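Local coordinates for protein ribulose bisphosphate carboxylase (Pyrococcus horikoshii, PDB 2D69) that probably catalyses the carboxylation of ribulose 1,5-bisphosphate to two molecules of 3-phosphoglycerate in an archaeal AMP degradation pathway, as a magnesium-dependent form III Rubisco, at residues A[163-167]-A[168-172]; A[173-176]-A[177-181]; A[75-79]-A[80-84]. All blocks are in the same frame, centred on the assembly; numbering follows the deposited sequence.

Interaction 1: A[163-167]-A[168-172]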
loop_
_atom_site.group_PDB
_atom_site.type_symbol
_atom_site.label_atom_id
_atom_site.label_comp_id
_atom_site.label_asym_id
_atom_site.label_seq_id
_atom_site.Cartn_x
_atom_site.Cartn_y
_atom_site.Cartn_z
ATOM N N MET A 163 -2.315 -23.343 33.981
ATOM C CA MET A 163 -1.856 -23.785 32.660
ATOM C C MET A 163 -2.371 -25.169 32.270
ATOM O O MET A 163 -2.793 -25.924 33.127
ATOM C CB MET A 163 -0.321 -23.777 32.656
ATOM C CG MET A 163 0.260 -22.443 33.147
ATOM S SD MET A 163 0.464 -21.246 31.800
ATOM C CE MET A 163 2.212 -21.722 31.373
ATOM N N GLY A 164 -2.338 -25.476 30.972
ATOM C CA GLY A 164 -2.490 -26.817 30.444
ATOM C C GLY A 164 -3.762 -27.030 29.680
ATOM O O GLY A 164 -3.991 -28.072 29.077
ATOM N N TRP A 165 -4.655 -26.073 29.751
ATOM C CA TRP A 165 -5.955 -26.181 29.079
ATOM C C TRP A 165 -5.887 -26.139 27.531
ATOM O O TRP A 165 -5.253 -25.241 26.945
ATOM C CB TRP A 165 -6.822 -24.983 29.481
ATOM C CG TRP A 165 -6.981 -24.746 30.948
ATOM C CD1 TRP A 165 -6.198 -23.989 31.722
ATOM C CD2 TRP A 165 -8.029 -25.236 31.784
ATOM N NE1 TRP A 165 -6.665 -23.973 33.006
ATOM C CE2 TRP A 165 -7.790 -24.747 33.080
ATOM C CE3 TRP A 165 -9.126 -26.048 31.573
ATOM C CZ2 TRP A 165 -8.607 -25.033 34.159
ATOM C CZ3 TRP A 165 -9.978 -26.324 32.656
ATOM C CH2 TRP A 165 -9.700 -25.820 33.927
ATOM N N SER A 166 -6.598 -27.070 26.896
ATOM C CA SER A 166 -6.981 -26.968 25.491
ATOM C C SER A 166 -8.095 -25.936 25.284
ATOM O O SER A 166 -8.809 -25.540 26.201
ATOM C CB SER A 166 -7.488 -28.323 24.952
ATOM O OG SER A 166 -8.833 -28.546 25.326
ATOM N N VAL A 167 -8.244 -25.541 24.039
ATOM C CA VAL A 167 -9.200 -24.522 23.681
ATOM C C VAL A 167 -10.569 -24.985 24.131
ATOM O O VAL A 167 -11.309 -24.224 24.754
ATOM C CB VAL A 167 -9.114 -24.199 22.152
ATOM C CG1 VAL A 167 -10.195 -23.325 21.726
ATOM C CG2 VAL A 167 -7.725 -23.533 21.858
ATOM N N GLU A 168 -10.887 -26.245 23.873
ATOM C CA GLU A 168 -12.198 -26.793 24.216
ATOM C C GLU A 168 -12.434 -26.850 25.730
ATOM O O GLU A 168 -13.504 -26.553 26.212
ATOM C CB GLU A 168 -12.350 -28.208 23.642
ATOM C CG GLU A 168 -13.753 -28.788 23.792
ATOM C CD GLU A 168 -14.846 -27.836 23.283
ATOM O OE1 GLU A 168 -15.917 -27.715 23.925
ATOM O OE2 GLU A 168 -14.630 -27.176 22.239
ATOM N N GLU A 169 -11.404 -27.226 26.477
ATOM C CA GLU A 169 -11.546 -27.387 27.922
ATOM C C GLU A 169 -11.691 -25.985 28.515
ATOM O O GLU A 169 -12.437 -25.768 29.457
ATOM C CB GLU A 169 -10.335 -28.096 28.515
ATOM C CG GLU A 169 -10.117 -29.564 28.139
ATOM C CD GLU A 169 -8.676 -30.055 28.401
ATOM O OE1 GLU A 169 -7.715 -29.267 28.392
ATOM O OE2 GLU A 169 -8.473 -31.254 28.631
ATOM N N TYR A 170 -10.979 -25.008 27.936
ATOM C CA TYR A 170 -11.041 -23.649 28.443
ATOM C C TYR A 170 -12.431 -23.070 28.170
ATOM O O TYR A 170 -12.988 -22.407 29.022
ATOM C CB TYR A 170 -9.984 -22.773 27.800
ATOM C CG TYR A 170 -9.442 -21.657 28.638
ATOM C CD1 TYR A 170 -8.699 -21.934 29.775
ATOM C CD2 TYR A 170 -9.624 -20.313 28.283
ATOM C CE1 TYR A 170 -8.158 -20.935 30.561
ATOM C CE2 TYR A 170 -9.038 -19.279 29.078
ATOM C CZ TYR A 170 -8.313 -19.620 30.216
ATOM O OH TYR A 170 -7.675 -18.678 31.032
ATOM N N ALA A 171 -12.996 -23.380 27.005
ATOM C CA ALA A 171 -14.362 -22.964 26.668
ATOM C C ALA A 171 -15.365 -23.467 27.678
ATOM O O ALA A 171 -16.344 -22.775 27.987
ATOM C CB ALA A 171 -14.742 -23.437 25.272
ATOM N N GLU A 172 -15.145 -24.668 28.184
ATOM C CA GLU A 172 -16.122 -25.295 29.106
ATOM C C GLU A 172 -16.043 -24.672 30.487
ATOM O O GLU A 172 -17.050 -24.415 31.120
ATOM C CB GLU A 172 -15.943 -26.828 29.182
ATOM C CG GLU A 172 -16.269 -27.497 27.848
ATOM C CD GLU A 172 -16.000 -29.020 27.787
ATOM O OE1 GLU A 172 -15.121 -29.571 28.524
ATOM O OE2 GLU A 172 -16.671 -29.661 26.952
HETATM O O HOH W 1 -5.493 -30.066 27.953
#
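Trp-165, Ser-166 and Glu-169 meet where the loop 163-167 winds into its helix, and the last two form a capping box. Ser-166 is the N-cap: its OG accepts the N-H of Glu-169 at 3.1 Å, supplying a partner to a first-turn amide that has no carbonyl of a preceding turn. The first torsion sets that OG between its own backbone N and carbonyl carbon, facing the helix. In return Glu-169 OE1 takes the N-H of Ser-166 at 2.9 Å, almost straight at 170°, on the anti side of the carboxylate and 25° out of its plane. Serine, short and able to accept, and glutamate, long enough to fold back, suit these two places well. The other carboxylate oxygen, OE2, forms a salt bridge with Lys-60 of the second subunit and accepts the N-H of Glu-63 of that subunit, so the cap is also part of the subunit interface.

The edge of Tyr-170 points at the face of Trp-165 in a T-shaped stack, the planes 68° apart. Tyr-170 CD1 presses on the face of the indole, 3.5 Å from Trp-165 CG, while Glu-169 CB lies at the indole's edge. Trp-165 NE1 is bonded to Pro-161 O and Tyr-170 OH to Asp-187. The contact thus opens helix 167-179 just after strand 154-157 and its loop, with Val-167, Tyr-170 and Ala-171 packing against helix 199-217.

Interaction 2: A[173-176]-A[177-181]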
loop_
_atom_site.group_PDB
_atom_site.type_symbol
_atom_site.label_atom_id
_atom_site.label_comp_id
_atom_site.label_asym_id
_atom_site.label_seq_id
_atom_site.Cartn_x
_atom_site.Cartn_y
_atom_site.Cartn_z
ATOM N N ILE A 173 -14.837 -24.450 30.970
ATOM C CA ILE A 173 -14.725 -23.775 32.236
ATOM C C ILE A 173 -15.231 -22.347 32.152
ATOM O O ILE A 173 -15.960 -21.904 33.048
ATOM C CB ILE A 173 -13.323 -23.935 32.856
ATOM C CG1 ILE A 173 -13.299 -23.319 34.244
ATOM C CG2 ILE A 173 -12.223 -23.399 31.984
ATOM C CD1 ILE A 173 -14.241 -24.027 35.203
ATOM N N ALA A 174 -14.918 -21.635 31.065
ATOM C CA ALA A 174 -15.408 -20.277 30.874
ATOM C C ALA A 174 -16.909 -20.218 30.917
ATOM O O ALA A 174 -17.459 -19.317 31.498
ATOM C CB ALA A 174 -14.940 -19.731 29.540
ATOM N N TYR A 175 -17.570 -21.152 30.248
ATOM C CA TYR A 175 -19.062 -21.183 30.220
ATOM C C TYR A 175 -19.614 -21.266 31.631
ATOM O O TYR A 175 -20.585 -20.591 31.953
ATOM C CB TYR A 175 -19.562 -22.374 29.426
ATOM C CG TYR A 175 -21.047 -22.403 29.282
ATOM C CD1 TYR A 175 -21.816 -23.173 30.118
ATOM C CD2 TYR A 175 -21.691 -21.564 28.380
ATOM C CE1 TYR A 175 -23.191 -23.228 29.977
ATOM C CE2 TYR A 175 -23.063 -21.559 28.262
ATOM C CZ TYR A 175 -23.803 -22.397 29.068
ATOM O OH TYR A 175 -25.158 -22.410 28.994
ATOM N N GLU A 176 -19.014 -22.131 32.437
ATOM C CA GLU A 176 -19.406 -22.282 33.822
ATOM C C GLU A 176 -19.258 -21.000 34.630
ATOM O O GLU A 176 -20.177 -20.589 35.343
ATOM C CB GLU A 176 -18.593 -23.421 34.510
ATOM C CG GLU A 176 -18.875 -24.840 34.022
ATOM C CD GLU A 176 -20.354 -25.207 34.062
ATOM O OE1 GLU A 176 -20.957 -25.473 32.998
ATOM O OE2 GLU A 176 -20.896 -25.257 35.180
ATOM N N LEU A 177 -18.109 -20.366 34.495
ATOM C CA LEU A 177 -17.777 -19.204 35.326
ATOM C C LEU A 177 -18.633 -18.016 35.018
ATOM O O LEU A 177 -19.215 -17.400 35.931
ATOM C CB LEU A 177 -16.321 -18.830 35.141
ATOM C CG LEU A 177 -15.340 -19.861 35.679
ATOM C CD1 LEU A 177 -13.959 -19.609 35.177
ATOM C CD2 LEU A 177 -15.315 -19.802 37.162
ATOM N N TRP A 178 -18.728 -17.717 33.725
ATOM C CA TRP A 178 -19.592 -16.649 33.208
ATOM C C TRP A 178 -21.068 -16.922 33.527
ATOM O O TRP A 178 -21.739 -16.049 34.069
ATOM C CB TRP A 178 -19.405 -16.484 31.677
ATOM C CG TRP A 178 -18.202 -15.678 31.206
ATOM C CD1 TRP A 178 -17.635 -14.618 31.824
ATOM C CD2 TRP A 178 -17.453 -15.884 30.007
ATOM N NE1 TRP A 178 -16.613 -14.112 31.061
ATOM C CE2 TRP A 178 -16.489 -14.865 29.933
ATOM C CE3 TRP A 178 -17.553 -16.782 28.938
ATOM C CZ2 TRP A 178 -15.594 -14.770 28.891
ATOM C CZ3 TRP A 178 -16.673 -16.706 27.946
ATOM C CH2 TRP A 178 -15.683 -15.706 27.916
ATOM N N SER A 179 -21.573 -18.115 33.200
ATOM C CA SER A 179 -22.973 -18.483 33.473
ATOM C C SER A 179 -23.389 -18.382 34.955
ATOM O O SER A 179 -24.536 -18.069 35.272
ATOM C CB SER A 179 -23.308 -19.903 32.948
ATOM O OG SER A 179 -23.125 -19.998 31.550
ATOM N N GLY A 180 -22.466 -18.650 35.853
ATOM C CA GLY A 180 -22.763 -18.586 37.266
ATOM C C GLY A 180 -22.715 -17.183 37.833
ATOM O O GLY A 180 -23.108 -16.975 38.979
ATOM N N GLY A 181 -22.142 -16.250 37.072
ATOM C CA GLY A 181 -22.230 -14.833 37.383
ATOM C C GLY A 181 -20.924 -14.044 37.354
ATOM O O GLY A 181 -20.944 -12.835 37.622
#
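This is an intrahelical contact along the last two turns of helix 167-179, in the outer layer of the alpha/beta barrel, where residues four apart meet on different flanks. On one flank the Tyr-175 carbonyl carries two bonds: Ser-179 N at 2.9 Å and Ser-179 OG, which donates at 2.6 Å to the same Tyr-175 O, the two arriving from opposite faces of the carbonyl plane. A chi1 of -60° puts OG beside its own backbone N, within reach of the carbonyl one turn back. There Ser-179 OG also sits over the centre of the Tyr-175 ring, 3.5 Å from Tyr-175 CZ. Small and polar, serine can do both; the tyrosine hydroxyl goes on to Glu-216.

The helix links strands 154-157 and 184-186 in a beta-alpha-beta unit of the TIM barrel, and it ends in a Schellman motif. Gly-180 N still bonds to Glu-176 O at 3.0 Å, whereas Gly-181, with phi at 132°, turns its N-H back to Leu-177 O and Trp-178 O in two weak bonds. At these angles a CB would be jammed against the carbonyl O of Gly-180, a clash that glycine avoids.

Toward strand 184-186, Ala-174 CB lies 3.8 Å from Trp-178 CZ3, its small methyl accommodating the broad indole, and both residues touch Leu-185. Ile-173 CG1 meets Leu-177 CD1 at 3.9 Å; these branched apolar chains cross obliquely and both pack against Pro-382, at the start of helix 382-398.

Interaction 3: A[75-79]-A[80-84]. With SO4 (sulfate ion), chain G.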
loop_
_atom_site.group_PDB
_atom_site.type_symbol
_atom_site.label_atom_id
_atom_site.label_comp_id
_atom_site.label_asym_id
_atom_site.label_seq_id
_atom_site.Cartn_x
_atom_site.Cartn_y
_atom_site.Cartn_z
ATOM N N LEU A 75 15.630 17.639 52.341
ATOM C CA LEU A 75 16.467 16.547 52.813
ATOM C C LEU A 75 16.320 16.375 54.318
ATOM O O LEU A 75 16.710 17.244 55.062
ATOM C CB LEU A 75 17.939 16.809 52.478
ATOM C CG LEU A 75 18.897 15.743 53.022
ATOM C CD1 LEU A 75 18.496 14.382 52.410
ATOM C CD2 LEU A 75 20.358 16.046 52.730
ATOM N N GLU A 76 15.747 15.263 54.757
ATOM C CA GLU A 76 15.509 15.036 56.184
ATOM C C GLU A 76 15.680 13.574 56.542
ATOM O O GLU A 76 15.461 12.689 55.739
ATOM C CB GLU A 76 14.099 15.477 56.622
ATOM C CG GLU A 76 13.687 16.902 56.234
ATOM C CD GLU A 76 14.352 17.998 57.058
ATOM O OE1 GLU A 76 15.157 17.707 57.978
ATOM O OE2 GLU A 76 14.057 19.173 56.776
ATOM N N LYS A 77 16.057 13.339 57.792
ATOM C CA LYS A 77 16.201 11.996 58.303
ATOM C C LYS A 77 14.834 11.274 58.237
ATOM O O LYS A 77 13.801 11.906 58.383
ATOM C CB LYS A 77 16.777 12.079 59.726
ATOM C CG LYS A 77 17.312 10.760 60.237
ATOM C CD LYS A 77 18.695 10.805 60.955
ATOM C CE LYS A 77 19.430 9.394 60.782
ATOM N NZ LYS A 77 18.929 8.492 59.582
ATOM N N HIS A 78 14.848 9.972 57.945
ATOM C CA HIS A 78 13.647 9.122 57.911
ATOM C C HIS A 78 14.055 7.701 58.266
ATOM O O HIS A 78 14.655 7.022 57.439
ATOM C CB HIS A 78 12.976 9.108 56.522
ATOM C CG HIS A 78 11.712 8.305 56.472
ATOM N ND1 HIS A 78 10.469 8.847 56.742
ATOM C CD2 HIS A 78 11.499 6.997 56.207
ATOM C CE1 HIS A 78 9.550 7.900 56.655
ATOM N NE2 HIS A 78 10.149 6.768 56.335
ATOM N N GLY A 79 13.740 7.260 59.489
ATOM C CA GLY A 79 14.093 5.926 59.936
ATOM C C GLY A 79 15.596 5.731 59.956
ATOM O O GLY A 79 16.316 6.525 60.543
ATOM N N GLU A 80 16.084 4.686 59.296
ATOM C CA GLU A 80 17.551 4.466 59.236
ATOM C C GLU A 80 18.213 5.189 58.042
ATOM O O GLU A 80 19.426 5.058 57.810
ATOM C CB GLU A 80 17.877 2.965 59.210
ATOM C CG GLU A 80 18.278 2.421 60.592
ATOM C CD GLU A 80 18.317 0.894 60.654
ATOM O OE1 GLU A 80 17.839 0.230 59.689
ATOM O OE2 GLU A 80 18.830 0.371 61.677
ATOM N N GLY A 81 17.424 5.954 57.292
ATOM C CA GLY A 81 17.968 6.778 56.243
ATOM C C GLY A 81 17.482 8.217 56.195
ATOM O O GLY A 81 17.431 8.948 57.220
ATOM N N TYR A 82 17.163 8.614 54.964
ATOM C CA TYR A 82 16.879 9.988 54.584
ATOM C C TYR A 82 15.858 10.005 53.447
ATOM O O TYR A 82 15.838 9.094 52.613
ATOM C CB TYR A 82 18.153 10.674 54.082
ATOM C CG TYR A 82 19.188 10.761 55.167
ATOM C CD1 TYR A 82 19.211 11.832 56.051
ATOM C CD2 TYR A 82 20.088 9.730 55.350
ATOM C CE1 TYR A 82 20.159 11.898 57.086
ATOM C CE2 TYR A 82 21.048 9.760 56.404
ATOM C CZ TYR A 82 21.073 10.842 57.261
ATOM O OH TYR A 82 22.019 10.852 58.269
ATOM N N ILE A 83 15.000 11.011 53.431
ATOM C CA ILE A 83 14.214 11.289 52.233
ATOM C C ILE A 83 14.784 12.548 51.608
ATOM O O ILE A 83 15.170 13.484 52.342
ATOM C CB ILE A 83 12.724 11.379 52.572
ATOM C CG1 ILE A 83 12.176 9.957 52.789
ATOM C CG2 ILE A 83 11.940 12.071 51.469
ATOM C CD1 ILE A 83 10.671 9.866 53.261
ATOM N N ALA A 84 15.001 12.509 50.292
ATOM C CA ALA A 84 15.233 13.708 49.488
ATOM C C ALA A 84 14.097 13.911 48.500
ATOM O O ALA A 84 13.571 12.948 47.970
ATOM C CB ALA A 84 16.528 13.604 48.742
HETATM S S SO4 G . 10.765 3.524 53.556
HETATM O O1 SO4 G . 11.055 2.233 54.180
HETATM O O2 SO4 G . 11.903 4.415 53.732
HETATM O O3 SO4 G . 10.521 3.333 52.124
HETATM O O4 SO4 G . 9.621 4.127 54.240
#
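Lys-77 folds back over Tyr-82, and His-78 is covered by Ile-83, at the turn end of an antiparallel hairpin. The ammonium of Lys-77 lies over the face of the phenol in a cation-pi contact, NZ being 4.2 Å from the centroid of the Tyr-82 ring and offset toward its rim. The lysine chain is bent at chi2 and chi4, which curls NZ inward to donate to Gly-81 O at 2.8 Å. That oxygen also accepts His-78 N at 2.9 Å, from above the carbonyl plane, so two donors grip it. On the face that carries Glu-76, His-78 and Ile-83, Ile-83 CD1 makes a CH-pi contact with the imidazole, 3.9 Å from the centroid of the His-78 ring. Beyond it His-78 NE2 donates a weak hydrogen bond to O4 of a sulfate ion, probably from the crystallisation liquor.

Behind these side chains stands the backbone. Glu-76 and Ile-83 are a hydrogen-bonded pair, and so are His-78 and Gly-81, which close a type II' turn. Gly-79 takes its first inner place, where the positive phi of 62° favours glycine, with no CB to clash with Glu-80 N. Farther along, Leu-75 CD1 reaches Tyr-82 CB at 4.1 Å and Ala-84 CB at 4.2 Å. The hairpin joins strand 71-78, outermost in its sheet within the chain, to strand 81-88, which pairs in turn with strand 26-34, whose Phe-32 touches Leu-75 and Ala-84.

Overall arrangement
From the N terminus the chain first meets interaction 3, which closes the tight turn between strands 71-78 and 81-88 in the N-terminal domain. The catalytic domain follows, where interaction 1 turns the loop after strand 154-157 into helix 167-179, and interaction 2 finishes that helix before strand 184-186. The three come in series, neither nested nor crossing. Interactions 1 and 2 share the helix, with centres 13 Å apart, and join where Trp-165 CZ3 packs on Ile-173 CG2 at 3.7 Å; both also touch the second subunit. Interaction 3 lies on the opposite side of the chain's centre, about 38 Å from interaction 1 between nearest atoms.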